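Fusarinine C esterase sidJ (Aspergillus fumigatus, PDB 6GUP) hydrolyses the ester bonds of the fungal siderophore fusarinine C, releasing fusarinine and iron, but leaves triacetylfusarinine C uncleaved. Local coordinates at residues E193-M198 with A217-V222. Residues are numbered along the deposited sequence; the frame is centred on the assembly and turned at random.
Sequences EKLTSM and AMTSLV
Leu-195 drives both of its methyl groups against the helix that carries Met-218, Thr-219 and Val-222, and this is the tightly packed part of the contact. Leu-195 CD2 lies 3.7 Å from Met-218 CB and also meets the CG2 methyl of Thr-219. Leu-195 CD1 rests on the backbone at Thr-219 CA and on Val-222 CG1 (3.9 Å from the latter), while Phe-234 of helix 231-238 adds to the enclosure of the leucine. The Thr-219 hydroxyl is bonded to Pro-215 O, while its CG2 methyl faces the leucine. Helices 185-205 and 216-222 belong to a helical group inserted after strand 159-163 of the alpha/beta-hydrolase sheet, a position where this fold commonly carries its lid or cap. The axes of 193-198 and 217-222 pass 10.4 Å apart at a crossing angle of -121°, and no hydrogen bond links the two segments. The side formed by Lys-194 and Met-218 is more exposed to solvent. Met-218 turns at its last torsion (chi3 77°), and its CE methyl still lies close along the aliphatic chain of Lys-194, 3.7 Å from Lys-194 CD. The lysine, extended beyond CG, crosses the methionine at about a right angle. Looser on this same side is the meeting of the two thioethers, with Met-198 SD 4.4 Å from Met-218 CE.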
ATOM      1  N   GLU A 193     -19.309 -16.546  16.133  1.00 65.63           N
ATOM      2  CA  GLU A 193     -18.994 -17.580  17.125  1.00 68.35           C
ATOM      3  C   GLU A 193     -17.953 -18.567  16.598  1.00 65.74           C
ATOM      4  O   GLU A 193     -17.066 -18.994  17.342  1.00 65.32           O
ATOM      5  CB  GLU A 193     -20.261 -18.340  17.539  1.00 73.45           C
ATOM      6  CG  GLU A 193     -21.313 -17.496  18.255  1.00 78.45           C
ATOM      7  CD  GLU A 193     -20.854 -16.960  19.601  1.00 84.28           C
ATOM      8  OE1 GLU A 193     -20.181 -17.698  20.353  1.00 89.22           O
ATOM      9  OE2 GLU A 193     -21.176 -15.794  19.912  1.00 86.20           O
ATOM     10  N   LYS A 194     -18.076 -18.929  15.322  1.00 64.10           N
ATOM     11  CA  LYS A 194     -17.085 -19.770  14.648  1.00 66.06           C
ATOM     12  C   LYS A 194     -15.736 -19.054  14.526  1.00 63.37           C
ATOM     13  O   LYS A 194     -14.693 -19.669  14.743  1.00 62.99           O
ATOM     14  CB  LYS A 194     -17.593 -20.196  13.265  1.00 71.12           C
ATOM     15  CG  LYS A 194     -16.783 -21.298  12.601  1.00 80.10           C
ATOM     16  CD  LYS A 194     -17.553 -21.910  11.438  1.00 89.13           C
ATOM     17  CE  LYS A 194     -16.650 -22.639  10.457  1.00 96.03           C
ATOM     18  NZ  LYS A 194     -17.395 -23.032   9.228  1.00 97.57           N
ATOM     19  N   LEU A 195     -15.764 -17.760  14.198  1.00 59.72           N
ATOM     20  CA  LEU A 195     -14.540 -16.948  14.086  1.00 56.72           C
ATOM     21  C   LEU A 195     -13.777 -16.811  15.409  1.00 57.01           C
ATOM     22  O   LEU A 195     -12.546 -16.877  15.416  1.00 55.71           O
ATOM     23  CB  LEU A 195     -14.843 -15.553  13.513  1.00 55.29           C
ATOM     24  CG  LEU A 195     -15.104 -15.436  12.006  1.00 51.78           C
ATOM     25  CD1 LEU A 195     -15.592 -14.034  11.671  1.00 50.82           C
ATOM     26  CD2 LEU A 195     -13.866 -15.778  11.189  1.00 49.91           C
ATOM     27  N   THR A 196     -14.502 -16.613  16.513  1.00 58.10           N
ATOM     28  CA  THR A 196     -13.889 -16.573  17.851  1.00 60.11           C
ATOM     29  C   THR A 196     -13.257 -17.915  18.205  1.00 58.18           C
ATOM     30  O   THR A 196     -12.096 -17.967  18.604  1.00 59.26           O
ATOM     31  CB  THR A 196     -14.904 -16.185  18.952  1.00 63.09           C
ATOM     32  OG1 THR A 196     -16.099 -16.959  18.807  1.00 64.12           O
ATOM     33  CG2 THR A 196     -15.250 -14.703  18.882  1.00 64.77           C
ATOM     34  N   SER A 197     -14.024 -18.989  18.030  1.00 56.77           N
ATOM     35  CA  SER A 197     -13.547 -20.356  18.278  1.00 58.19           C
ATOM     36  C   SER A 197     -12.293 -20.705  17.466  1.00 59.19           C
ATOM     37  O   SER A 197     -11.379 -21.351  17.982  1.00 60.87           O
ATOM     38  CB  SER A 197     -14.662 -21.363  17.978  1.00 57.91           C
ATOM     39  OG  SER A 197     -14.229 -22.697  18.188  1.00 60.08           O
ATOM     40  N   MET A 198     -12.267 -20.281  16.202  1.00 56.68           N
ATOM     41  CA  MET A 198     -11.080 -20.417  15.346  1.00 54.92           C
ATOM     42  C   MET A 198      -9.908 -19.595  15.870  1.00 51.51           C
ATOM     43  O   MET A 198      -8.778 -20.086  15.937  1.00 50.46           O
ATOM     44  CB  MET A 198     -11.382 -19.965  13.914  1.00 55.56           C
ATOM     45  CG  MET A 198     -12.247 -20.926  13.122  1.00 57.36           C
ATOM     46  SD  MET A 198     -12.787 -20.201  11.564  1.00 62.02           S
ATOM     47  CE  MET A 198     -11.235 -20.179  10.672  1.00 67.18           C
ATOM     48  N   ALA A 217     -14.173 -14.199   3.590  1.00 59.01           N
ATOM     49  CA  ALA A 217     -15.609 -14.476   3.445  1.00 60.00           C
ATOM     50  C   ALA A 217     -16.368 -14.322   4.765  1.00 59.26           C
ATOM     51  O   ALA A 217     -17.440 -13.722   4.797  1.00 60.45           O
ATOM     52  CB  ALA A 217     -15.827 -15.876   2.887  1.00 60.67           C
ATOM     53  N   MET A 218     -15.792 -14.861   5.840  1.00 57.37           N
ATOM     54  CA  MET A 218     -16.400 -14.827   7.175  1.00 55.28           C
ATOM     55  C   MET A 218     -16.215 -13.491   7.906  1.00 51.75           C
ATOM     56  O   MET A 218     -17.185 -12.940   8.426  1.00 51.76           O
ATOM     57  CB  MET A 218     -15.841 -15.969   8.032  1.00 58.66           C
ATOM     58  CG  MET A 218     -16.201 -17.350   7.505  1.00 62.42           C
ATOM     59  SD  MET A 218     -15.472 -18.698   8.456  1.00 62.76           S
ATOM     60  CE  MET A 218     -16.531 -18.731   9.896  1.00 61.98           C
ATOM     61  N   THR A 219     -14.981 -12.982   7.951  1.00 49.17           N
ATOM     62  CA  THR A 219     -14.663 -11.772   8.734  1.00 48.60           C
ATOM     63  C   THR A 219     -15.366 -10.506   8.237  1.00 49.10           C
ATOM     64  O   THR A 219     -15.775  -9.669   9.043  1.00 49.06           O
ATOM     65  CB  THR A 219     -13.145 -11.483   8.784  1.00 48.00           C
ATOM     66  OG1 THR A 219     -12.620 -11.398   7.454  1.00 47.11           O
ATOM     67  CG2 THR A 219     -12.406 -12.567   9.563  1.00 49.97           C
ATOM     68  N   SER A 220     -15.502 -10.373   6.919  1.00 53.77           N
ATOM     69  CA  SER A 220     -16.168  -9.209   6.313  1.00 58.18           C
ATOM     70  C   SER A 220     -17.669  -9.102   6.602  1.00 59.96           C
ATOM     71  O   SER A 220     -18.241  -8.016   6.481  1.00 61.14           O
ATOM     72  CB  SER A 220     -15.928  -9.176   4.804  1.00 62.55           C
ATOM     73  OG  SER A 220     -14.596  -8.781   4.550  1.00 65.48           O
ATOM     74  N   LEU A 221     -18.300 -10.218   6.972  1.00 60.14           N
ATOM     75  CA  LEU A 221     -19.696 -10.207   7.423  1.00 61.93           C
ATOM     76  C   LEU A 221     -19.867  -9.498   8.761  1.00 61.73           C
ATOM     77  O   LEU A 221     -20.917  -8.901   9.012  1.00 59.72           O
ATOM     78  CB  LEU A 221     -20.244 -11.630   7.553  1.00 62.24           C
ATOM     79  CG  LEU A 221     -20.241 -12.508   6.301  1.00 62.85           C
ATOM     80  CD1 LEU A 221     -21.010 -13.791   6.573  1.00 59.06           C
ATOM     81  CD2 LEU A 221     -20.811 -11.782   5.092  1.00 66.71           C
ATOM     82  N   VAL A 222     -18.850  -9.588   9.615  1.00 62.33           N
ATOM     83  CA  VAL A 222     -18.882  -8.970  10.943  1.00 65.59           C
ATOM     84  C   VAL A 222     -18.020  -7.712  11.076  1.00 64.14           C
ATOM     85  O   VAL A 222     -18.244  -6.926  11.998  1.00 64.10           O
ATOM     86  CB  VAL A 222     -18.522  -9.993  12.057  1.00 69.99           C
ATOM     87  CG1 VAL A 222     -17.058 -10.433  11.999  1.00 72.54           C
ATOM     88  CG2 VAL A 222     -18.866  -9.433  13.432  1.00 71.04           C
TER